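Local coordinates for glycosyl hydrolases family 2, sugar binding domain protein (PDB 6D1P) that probably hydrolyses beta-glucuronide bonds, acting as a family 2 glycoside hydrolase of a human gut bacterium, at residues A[493-496]-A[497-501]; A[508-511]-A[512-515]; A[737-740]-A[741-745]; A[628-631]-A[632-635]. All blocks are in the same frame, centred on the assembly; numbering follows the deposited sequence.

Contact 1. Residues A[493-496]-A[497-501]; sequences NYRE and METAG
Y494 reaches along its helix to E498, one turn on, and the outer edge of its ring overlaps the carboxylate. The phenol OH gives a short hydrogen bond to E498 OE2, 2.5 Å, and the ring carbon Y494 CE1 sits 3.3 Å from E498 CD. Ring and carboxylate planes are turned 69° apart, and the hydroxyl comes in above the carboxylate plane instead of within it. A bend in the glutamate chain, chi2 82°, swings the acid back to the tyrosine. OE2 probably also takes H510 ND1, and the two donors should restrict the carboxylate's rotation.

The next residues pair differently. T499 OG1 lies beside its own backbone N (chi1 -55°), and from there it bonds R495 O at 2.8 Å. T499 N bonds that same R495 O at 2.7 Å, so one carbonyl accepts two donors of a single residue. At the start of the helix M497 N bonds N493 O, 3.1 Å, and M497 SD rests 3.9 Å from N493 CB. N493 occupies the N-cap position, but its side chain makes no capping bond; its OD1 takes R490 N instead. A thiocyanate ion is bound near the M497 side chain.

All of this is the first two turns of helix 494-503 in the TIM-barrel region. R495 bonds T566, just beyond helix 550-564, and helix 494-503 packs against both that helix, through Y494 on H560, and strand 510-511, through E498 to H510.

Contact 2. Residues A[508-511]-A[512-515]; sequences FLHA and EWGG
H510 NE2 is shared between two backbone carbonyls, E512 O and I482 O, and both bonds are weak. The E512 O bond is 2.8 Å from NE2 but strongly bent, 129° at the hydrogen, with the oxygen at the edge of the imidazole near its plane. At the other ring nitrogen, ND1 bonds E498 OE2, which should limit rotation of the imidazole.

W513 comes in over a face of that imidazole. Its CG lies between the backbone N and carbonyl carbon (chi1 61°), which brings the indole over the ring. W513 CB is 3.5 Å from H510 NE2, and the indole presents its edge, with W513 CD1 placed toward the imidazole rim. This is an edge-to-face pair, with the centroids of the H510 ring and the W513 five-membered ring 4.8 Å apart and the planes at 58°. The indole also stacks on H560.

Between them, E512 has a positive phi, which turns its CB to 2.9 Å from A511 O, a tight spot in the chain. Its carboxylate points elsewhere: OE2 forms a salt bridge with R362, and OE1 bonds a glycerol molecule, which may mark a pocket.

Strand 510-511 runs parallel to strand 572-574 in the TIM-barrel wall, with backbone bonds from H510 to G572 and L574. Helix 494-503 packs on the H510 side through Y494, while A511 rests on W384 of strand 382-386.

Contact 3. Residues A[737-740]-A[741-745]; sequences LIDE and NGIRC
D739 and I743 meet because CG of D739 is folded between its backbone N and carbonyl carbon (chi1 64°), bringing the carboxylate over the backbone that follows. I738 adopts a similar chi1, 67°, and its CD1 lies against G742 CA at 3.8 Å. D739 OD1 takes two backbone N-H groups: N741 N at 2.9 Å and I743 N, modelled at a short 2.5 Å. They arrive from opposite faces of the carboxylate plane, so this one oxygen is gripped from both sides. The other oxygen, OD2, accepts from G714 N, and a water donates both to D739 OD2 (2.7 Å) and to N741 OD1 (2.8 Å), tying the aspartate to the asparagine.

The backbone closes beneath. G742 N bonds D739 O at 3.0 Å across a type I turn, and D739 N bonds I743 O at 2.8 Å. C745 N reaches L737 O at 3.0 Å, which leaves I738 and R744 as a non-hydrogen-bonded antiparallel pair. The R744 guanidinium turns to E736 in a salt bridge.

G742 has a positive phi, 88°, suited to glycine. That residue, the type I turn before it and the D739 N to I743 O bond together make a type I turn with a G1 beta bulge, here reinforced by an Asx turn from D739 to N741. It is a compact hairpin-like reversal as the chain leaves strand 730-738.

Contact 4. Residues A[628-631]-A[632-635]; sequences HSWP and VRWG
W630 carries this contact, lying against V632 and R633 where the chain enters strand 632-634, an edge strand of a five-stranded sheet, probably of an immunoglobulin-like (E-set) domain, after the barrel. The indole N-H of W630 bonds V632 O at 3.0 Å, weakly, since the angle at the hydrogen is only 128°; the oxygen lies at the ring edge, near its plane. V632 CG2 also rests 4.3 Å from P631 CB.

R633 comes over a face of the same indole. Bends at chi2 (-86°) and chi3 fold its chain back, laying CD 3.8 Å from the centroid of the five-membered ring in a CH-pi contact. Farther out, CZ stands 4.9 Å from the centroid of the six-membered ring, over the face, a cation-pi arrangement. The guanidinium does not rely on the ring alone: it forms a salt bridge with E524 and bonds E642 O and Q706, which together should hold it firmly in place.

The W630 ring also stacks with H522. The second indole, W634, sits obliquely, its plane 59° from that of W630, and W634 CZ3 lies 3.8 Å from W630 NE1.

In the fold
Contacts 1 and 2 come first along the chain and belong to the TIM-barrel region, helix 494-503 being followed, after a short connection, by strand 510-511. Their centres are 11 Å apart, and they join through a probable hydrogen bond between E498 OE2 and H510 ND1, 3.0 Å. Contact 4 follows at the start of the probably immunoglobulin-like region, about 31 Å from contact 2 between centres. Contact 3 comes last, at the end of strand 730-738 in a different sheet. Contacts 3 and 4 lie 16 Å apart and just touch, R744 NH1 to V632 CG2 at 3.8 Å. One pair thus belongs to the barrel, the other to the junction of two C-terminal beta regions.

Contact 1. Residues A[493-496]-A[497-501]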
loop_
_atom_site.group_PDB
_atom_site.type_symbol
_atom_site.label_atom_id
_atom_site.label_comp_id
_atom_site.label_asym_id
_atom_site.label_seq_id
_atom_site.Cartn_x
_atom_site.Cartn_y
_atom_site.Cartn_z
ATOM N N ASN A 493 4.162 -41.702 -19.337
ATOM C CA ASN A 493 5.541 -41.653 -19.819
ATOM C C ASN A 493 6.565 -41.503 -18.703
ATOM O O ASN A 493 7.749 -41.292 -19.002
ATOM C CB ASN A 493 5.692 -40.508 -20.821
ATOM C CG ASN A 493 4.801 -40.687 -22.029
ATOM O OD1 ASN A 493 4.132 -39.756 -22.477
ATOM N ND2 ASN A 493 4.786 -41.914 -22.574
ATOM N N TYR A 494 6.147 -41.631 -17.437
ATOM C CA TYR A 494 7.011 -41.278 -16.312
ATOM C C TYR A 494 8.268 -42.145 -16.263
ATOM O O TYR A 494 9.388 -41.632 -16.180
ATOM C CB TYR A 494 6.232 -41.390 -14.990
ATOM C CG TYR A 494 7.133 -41.414 -13.756
ATOM C CD1 TYR A 494 8.102 -40.436 -13.556
ATOM C CD2 TYR A 494 7.010 -42.409 -12.798
ATOM C CE1 TYR A 494 8.927 -40.462 -12.448
ATOM C CE2 TYR A 494 7.836 -42.441 -11.675
ATOM C CZ TYR A 494 8.790 -41.472 -11.508
ATOM O OH TYR A 494 9.619 -41.498 -10.399
ATOM N N ARG A 495 8.099 -43.467 -16.251
ATOM C CA ARG A 495 9.261 -44.335 -16.117
ATOM C C ARG A 495 10.285 -44.063 -17.214
ATOM O O ARG A 495 11.484 -43.982 -16.940
ATOM C CB ARG A 495 8.834 -45.808 -16.133
ATOM C CG ARG A 495 10.003 -46.775 -15.958
ATOM C CD ARG A 495 9.656 -48.183 -16.441
ATOM N NE ARG A 495 8.786 -48.920 -15.527
ATOM C CZ ARG A 495 7.849 -49.781 -15.928
ATOM N NH1 ARG A 495 7.656 -49.992 -17.229
ATOM N NH2 ARG A 495 7.097 -50.425 -15.031
ATOM N N GLU A 496 9.830 -43.910 -18.460
ATOM C CA GLU A 496 10.753 -43.661 -19.561
ATOM C C GLU A 496 11.567 -42.387 -19.312
ATOM O O GLU A 496 12.803 -42.410 -19.367
ATOM C CB GLU A 496 9.968 -43.589 -20.881
ATOM C CG GLU A 496 10.811 -43.241 -22.129
ATOM C CD GLU A 496 9.975 -42.980 -23.392
ATOM O OE1 GLU A 496 8.824 -43.480 -23.490
ATOM O OE2 GLU A 496 10.472 -42.263 -24.292
ATOM N N MET A 497 10.884 -41.276 -18.972
ATOM C CA MET A 497 11.577 -40.021 -18.668
ATOM C C MET A 497 12.464 -40.156 -17.434
ATOM O O MET A 497 13.562 -39.583 -17.380
ATOM C CB MET A 497 10.563 -38.899 -18.471
ATOM C CG MET A 497 9.642 -38.712 -19.653
ATOM S SD MET A 497 8.085 -37.891 -19.227
ATOM C CE MET A 497 8.544 -36.145 -19.188
ATOM N N GLU A 498 12.015 -40.917 -16.434
ATOM C CA GLU A 498 12.855 -41.104 -15.256
ATOM C C GLU A 498 14.109 -41.900 -15.596
ATOM O O GLU A 498 15.208 -41.586 -15.106
ATOM C CB GLU A 498 12.072 -41.809 -14.150
ATOM C CG GLU A 498 12.660 -41.631 -12.762
ATOM C CD GLU A 498 12.241 -40.298 -12.136
ATOM O OE1 GLU A 498 12.370 -39.268 -12.824
ATOM O OE2 GLU A 498 11.758 -40.289 -10.977
ATOM N N THR A 499 13.964 -42.940 -16.421
ATOM C CA THR A 499 15.124 -43.736 -16.812
ATOM C C THR A 499 16.103 -42.906 -17.630
ATOM O O THR A 499 17.318 -42.953 -17.389
ATOM C CB THR A 499 14.682 -44.974 -17.593
ATOM O OG1 THR A 499 13.723 -45.717 -16.830
ATOM C CG2 THR A 499 15.863 -45.867 -17.847
ATOM N N ALA A 500 15.589 -42.118 -18.580
ATOM C CA ALA A 500 16.448 -41.199 -19.328
ATOM C C ALA A 500 17.224 -40.288 -18.389
ATOM O O ALA A 500 18.424 -40.050 -18.584
ATOM C CB ALA A 500 15.614 -40.370 -20.302
ATOM N N GLY A 501 16.564 -39.795 -17.341
ATOM C CA GLY A 501 17.231 -38.878 -16.436
ATOM C C GLY A 501 18.272 -39.568 -15.584
ATOM O O GLY A 501 19.316 -38.987 -15.276
#

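Contact 2. Residues A[508-511]-A[512-515]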
loop_
_atom_site.group_PDB
_atom_site.type_symbol
_atom_site.label_atom_id
_atom_site.label_comp_id
_atom_site.label_asym_id
_atom_site.label_seq_id
_atom_site.Cartn_x
_atom_site.Cartn_y
_atom_site.Cartn_z
ATOM N N PHE A 508 21.548 -39.240 -9.537
ATOM C CA PHE A 508 20.268 -38.683 -9.939
ATOM C C PHE A 508 19.311 -38.650 -8.757
ATOM O O PHE A 508 19.293 -39.569 -7.930
ATOM C CB PHE A 508 19.670 -39.506 -11.076
ATOM C CG PHE A 508 18.258 -39.125 -11.452
ATOM C CD1 PHE A 508 17.174 -39.679 -10.791
ATOM C CD2 PHE A 508 18.018 -38.257 -12.509
ATOM C CE1 PHE A 508 15.877 -39.360 -11.153
ATOM C CE2 PHE A 508 16.729 -37.938 -12.883
ATOM C CZ PHE A 508 15.650 -38.488 -12.197
ATOM N N LEU A 509 18.496 -37.601 -8.701
ATOM C CA LEU A 509 17.460 -37.479 -7.691
ATOM C C LEU A 509 16.353 -36.653 -8.313
ATOM O O LEU A 509 16.626 -35.571 -8.840
ATOM C CB LEU A 509 18.020 -36.812 -6.432
ATOM C CG LEU A 509 17.099 -36.619 -5.233
ATOM C CD1 LEU A 509 16.369 -37.920 -4.893
ATOM C CD2 LEU A 509 17.916 -36.129 -4.044
ATOM N N HIS A 510 15.125 -37.160 -8.308
ATOM C CA HIS A 510 14.052 -36.447 -8.991
ATOM C C HIS A 510 13.408 -35.451 -8.024
ATOM O O HIS A 510 12.564 -35.814 -7.205
ATOM C CB HIS A 510 13.031 -37.407 -9.580
ATOM C CG HIS A 510 11.961 -36.718 -10.365
ATOM N ND1 HIS A 510 11.132 -37.383 -11.240
ATOM C CD2 HIS A 510 11.577 -35.417 -10.396
ATOM C CE1 HIS A 510 10.285 -36.524 -11.779
ATOM N NE2 HIS A 510 10.527 -35.326 -11.278
ATOM N N ALA A 511 13.795 -34.187 -8.129
ATOM C CA ALA A 511 13.189 -33.113 -7.345
ATOM C C ALA A 511 12.147 -32.407 -8.201
ATOM O O ALA A 511 12.480 -31.873 -9.268
ATOM C CB ALA A 511 14.241 -32.116 -6.858
ATOM N N GLU A 512 10.892 -32.447 -7.736
ATOM C CA GLU A 512 9.717 -31.739 -8.245
ATOM C C GLU A 512 9.008 -32.565 -9.307
ATOM O O GLU A 512 9.599 -32.904 -10.334
ATOM C CB GLU A 512 10.059 -30.337 -8.795
ATOM C CG GLU A 512 10.660 -29.406 -7.764
ATOM C CD GLU A 512 10.676 -27.927 -8.210
ATOM O OE1 GLU A 512 9.838 -27.536 -9.053
ATOM O OE2 GLU A 512 11.553 -27.167 -7.731
ATOM N N TRP A 513 7.742 -32.887 -9.041
ATOM C CA TRP A 513 6.790 -33.480 -9.971
ATOM C C TRP A 513 5.429 -33.454 -9.297
ATOM O O TRP A 513 5.328 -33.300 -8.078
ATOM C CB TRP A 513 7.157 -34.919 -10.350
ATOM C CG TRP A 513 7.182 -35.855 -9.191
ATOM C CD1 TRP A 513 8.231 -36.086 -8.349
ATOM C CD2 TRP A 513 6.115 -36.700 -8.745
ATOM N NE1 TRP A 513 7.882 -37.021 -7.398
ATOM C CE2 TRP A 513 6.591 -37.423 -7.632
ATOM C CE3 TRP A 513 4.806 -36.928 -9.189
ATOM C CZ2 TRP A 513 5.808 -38.356 -6.963
ATOM C CZ3 TRP A 513 4.030 -37.845 -8.515
ATOM C CH2 TRP A 513 4.528 -38.547 -7.414
ATOM N N GLY A 514 4.390 -33.642 -10.099
ATOM C CA GLY A 514 3.025 -33.605 -9.612
ATOM C C GLY A 514 2.170 -32.726 -10.501
ATOM O O GLY A 514 2.227 -32.854 -11.731
ATOM N N GLY A 515 1.420 -31.801 -9.907
ATOM C CA GLY A 515 0.610 -30.881 -10.679
ATOM C C GLY A 515 -0.477 -30.253 -9.834
ATOM O O GLY A 515 -0.705 -30.632 -8.680
#

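Contact 3. Residues A[737-740]-A[741-745]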
loop_
_atom_site.group_PDB
_atom_site.type_symbol
_atom_site.label_atom_id
_atom_site.label_comp_id
_atom_site.label_asym_id
_atom_site.label_seq_id
_atom_site.Cartn_x
_atom_site.Cartn_y
_atom_site.Cartn_z
ATOM N N LEU A 737 -23.934 -22.449 -10.038
ATOM C CA LEU A 737 -24.252 -22.099 -11.413
ATOM C C LEU A 737 -25.245 -23.127 -11.945
ATOM O O LEU A 737 -24.996 -24.336 -11.850
ATOM C CB LEU A 737 -22.982 -22.072 -12.263
ATOM C CG LEU A 737 -21.950 -21.042 -11.794
ATOM C CD1 LEU A 737 -20.632 -21.166 -12.519
ATOM C CD2 LEU A 737 -22.510 -19.632 -11.974
ATOM N N ILE A 738 -26.383 -22.659 -12.467
ATOM C CA ILE A 738 -27.401 -23.548 -13.023
ATOM C C ILE A 738 -27.727 -23.104 -14.443
ATOM O O ILE A 738 -27.471 -21.967 -14.831
ATOM C CB ILE A 738 -28.699 -23.599 -12.180
ATOM C CG1 ILE A 738 -29.405 -22.243 -12.241
ATOM C CG2 ILE A 738 -28.403 -24.024 -10.752
ATOM C CD1 ILE A 738 -30.817 -22.279 -11.723
ATOM N N ASP A 739 -28.286 -24.028 -15.230
ATOM C CA ASP A 739 -28.689 -23.720 -16.596
ATOM C C ASP A 739 -30.094 -23.120 -16.611
ATOM O O ASP A 739 -30.741 -22.955 -15.577
ATOM C CB ASP A 739 -28.596 -24.953 -17.519
ATOM C CG ASP A 739 -29.571 -26.119 -17.131
ATOM O OD1 ASP A 739 -30.504 -25.963 -16.301
ATOM O OD2 ASP A 739 -29.351 -27.259 -17.629
ATOM N N GLU A 740 -30.599 -22.865 -17.810
ATOM C CA GLU A 740 -31.900 -22.226 -17.938
ATOM C C GLU A 740 -33.072 -23.153 -17.595
ATOM O O GLU A 740 -34.225 -22.712 -17.665
ATOM C CB GLU A 740 -32.085 -21.676 -19.355
ATOM C CG GLU A 740 -31.935 -22.746 -20.452
ATOM C CD GLU A 740 -32.523 -22.351 -21.787
ATOM O OE1 GLU A 740 -33.686 -21.894 -21.788
ATOM O OE2 GLU A 740 -31.839 -22.505 -22.829
ATOM N N ASN A 741 -32.820 -24.414 -17.255
ATOM C CA ASN A 741 -33.859 -25.315 -16.777
ATOM C C ASN A 741 -33.634 -25.693 -15.322
ATOM O O ASN A 741 -34.344 -26.553 -14.789
ATOM C CB ASN A 741 -33.935 -26.567 -17.661
ATOM C CG ASN A 741 -34.036 -26.233 -19.157
ATOM O OD1 ASN A 741 -33.293 -26.780 -19.978
ATOM N ND2 ASN A 741 -34.946 -25.321 -19.508
ATOM N N GLY A 742 -32.663 -25.059 -14.664
ATOM C CA GLY A 742 -32.398 -25.317 -13.266
ATOM C C GLY A 742 -31.434 -26.444 -12.985
ATOM O O GLY A 742 -31.343 -26.887 -11.833
ATOM N N ILE A 743 -30.710 -26.922 -13.987
ATOM C CA ILE A 743 -29.774 -28.026 -13.803
ATOM C C ILE A 743 -28.399 -27.460 -13.462
ATOM O O ILE A 743 -27.889 -26.570 -14.159
ATOM C CB ILE A 743 -29.715 -28.913 -15.060
ATOM C CG1 ILE A 743 -31.128 -29.314 -15.500
ATOM C CG2 ILE A 743 -28.860 -30.144 -14.798
ATOM C CD1 ILE A 743 -31.961 -29.933 -14.381
ATOM N N ARG A 744 -27.801 -27.969 -12.383
ATOM C CA ARG A 744 -26.442 -27.577 -12.032
ATOM C C ARG A 744 -25.493 -27.841 -13.203
ATOM O O ARG A 744 -25.540 -28.899 -13.841
ATOM C CB ARG A 744 -25.966 -28.331 -10.778
ATOM C CG ARG A 744 -24.577 -27.854 -10.271
ATOM C CD ARG A 744 -24.105 -28.543 -8.972
ATOM N NE ARG A 744 -24.893 -28.131 -7.814
ATOM C CZ ARG A 744 -24.622 -28.444 -6.548
ATOM N NH1 ARG A 744 -23.564 -29.190 -6.238
ATOM N NH2 ARG A 744 -25.416 -27.990 -5.583
ATOM N N CYS A 745 -24.639 -26.864 -13.497
ATOM C CA CYS A 745 -23.635 -27.012 -14.548
ATOM C C CYS A 745 -22.402 -27.644 -13.927
ATOM O O CYS A 745 -21.563 -26.955 -13.348
ATOM C CB CYS A 745 -23.312 -25.666 -15.176
ATOM S SG CYS A 745 -24.753 -24.733 -15.637
HETATM O O HOH W 1 -31.182 -28.388 -19.253
#

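Contact 4. Residues A[628-631]-A[632-635]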
loop_
_atom_site.group_PDB
_atom_site.type_symbol
_atom_site.label_atom_id
_atom_site.label_comp_id
_atom_site.label_asym_id
_atom_site.label_seq_id
_atom_site.Cartn_x
_atom_site.Cartn_y
_atom_site.Cartn_z
ATOM N N HIS A 628 -15.102 -37.841 -0.954
ATOM C CA HIS A 628 -15.635 -37.103 0.188
ATOM C C HIS A 628 -16.004 -35.669 -0.191
ATOM O O HIS A 628 -16.984 -35.113 0.323
ATOM C CB HIS A 628 -14.615 -37.079 1.323
ATOM C CG HIS A 628 -14.529 -38.349 2.099
ATOM N ND1 HIS A 628 -15.021 -38.467 3.381
ATOM C CD2 HIS A 628 -13.977 -39.547 1.795
ATOM C CE1 HIS A 628 -14.789 -39.685 3.828
ATOM N NE2 HIS A 628 -14.156 -40.362 2.887
ATOM N N SER A 629 -15.212 -35.041 -1.069
ATOM C CA SER A 629 -15.468 -33.680 -1.514
ATOM C C SER A 629 -16.129 -33.636 -2.888
ATOM O O SER A 629 -16.082 -32.602 -3.562
ATOM C CB SER A 629 -14.170 -32.861 -1.511
ATOM O OG SER A 629 -13.288 -33.235 -2.570
ATOM N N TRP A 630 -16.765 -34.729 -3.307
ATOM C CA TRP A 630 -17.420 -34.817 -4.614
ATOM C C TRP A 630 -18.907 -35.061 -4.371
ATOM O O TRP A 630 -19.343 -36.216 -4.239
ATOM C CB TRP A 630 -16.771 -35.918 -5.454
ATOM C CG TRP A 630 -17.186 -35.972 -6.891
ATOM C CD1 TRP A 630 -18.251 -35.338 -7.473
ATOM C CD2 TRP A 630 -16.541 -36.717 -7.940
ATOM N NE1 TRP A 630 -18.306 -35.639 -8.817
ATOM C CE2 TRP A 630 -17.265 -36.480 -9.128
ATOM C CE3 TRP A 630 -15.418 -37.557 -7.987
ATOM C CZ2 TRP A 630 -16.907 -37.057 -10.346
ATOM C CZ3 TRP A 630 -15.055 -38.111 -9.203
ATOM C CH2 TRP A 630 -15.801 -37.868 -10.361
ATOM N N PRO A 631 -19.729 -33.990 -4.295
ATOM C CA PRO A 631 -21.110 -34.150 -3.812
ATOM C C PRO A 631 -22.076 -34.672 -4.867
ATOM O O PRO A 631 -23.074 -35.326 -4.532
ATOM C CB PRO A 631 -21.499 -32.728 -3.372
ATOM C CG PRO A 631 -20.337 -31.793 -3.853
ATOM C CD PRO A 631 -19.444 -32.603 -4.718
ATOM N N VAL A 632 -21.811 -34.380 -6.138
ATOM C CA VAL A 632 -22.723 -34.728 -7.221
ATOM C C VAL A 632 -21.939 -35.425 -8.330
ATOM O O VAL A 632 -21.147 -34.784 -9.038
ATOM C CB VAL A 632 -23.459 -33.500 -7.771
ATOM C CG1 VAL A 632 -24.334 -33.907 -8.941
ATOM C CG2 VAL A 632 -24.300 -32.862 -6.682
ATOM N N ARG A 633 -22.182 -36.725 -8.500
ATOM C CA ARG A 633 -21.743 -37.515 -9.648
ATOM C C ARG A 633 -22.743 -37.383 -10.800
ATOM O O ARG A 633 -23.879 -36.926 -10.626
ATOM C CB ARG A 633 -21.611 -38.985 -9.266
ATOM C CG ARG A 633 -20.865 -39.248 -7.981
ATOM C CD ARG A 633 -19.382 -39.317 -8.228
ATOM N NE ARG A 633 -19.009 -40.253 -9.300
ATOM C CZ ARG A 633 -18.598 -41.500 -9.092
ATOM N NH1 ARG A 633 -18.534 -41.953 -7.845
ATOM N NH2 ARG A 633 -18.236 -42.285 -10.120
ATOM N N TRP A 634 -22.324 -37.795 -11.994
ATOM C CA TRP A 634 -23.234 -37.730 -13.130
ATOM C C TRP A 634 -22.869 -38.763 -14.185
ATOM O O TRP A 634 -21.766 -39.321 -14.196
ATOM C CB TRP A 634 -23.261 -36.344 -13.758
ATOM C CG TRP A 634 -21.976 -35.946 -14.396
ATOM C CD1 TRP A 634 -21.628 -36.096 -15.709
ATOM C CD2 TRP A 634 -20.861 -35.317 -13.751
ATOM N NE1 TRP A 634 -20.361 -35.597 -15.924
ATOM C CE2 TRP A 634 -19.870 -35.108 -14.740
ATOM C CE3 TRP A 634 -20.609 -34.900 -12.434
ATOM C CZ2 TRP A 634 -18.637 -34.509 -14.456
ATOM C CZ3 TRP A 634 -19.384 -34.295 -12.149
ATOM C CH2 TRP A 634 -18.410 -34.112 -13.160
ATOM N N GLY A 635 -23.812 -38.961 -15.098
ATOM C CA GLY A 635 -23.765 -40.000 -16.108
ATOM C C GLY A 635 -25.173 -40.378 -16.531
ATOM O O GLY A 635 -26.165 -39.809 -16.075
#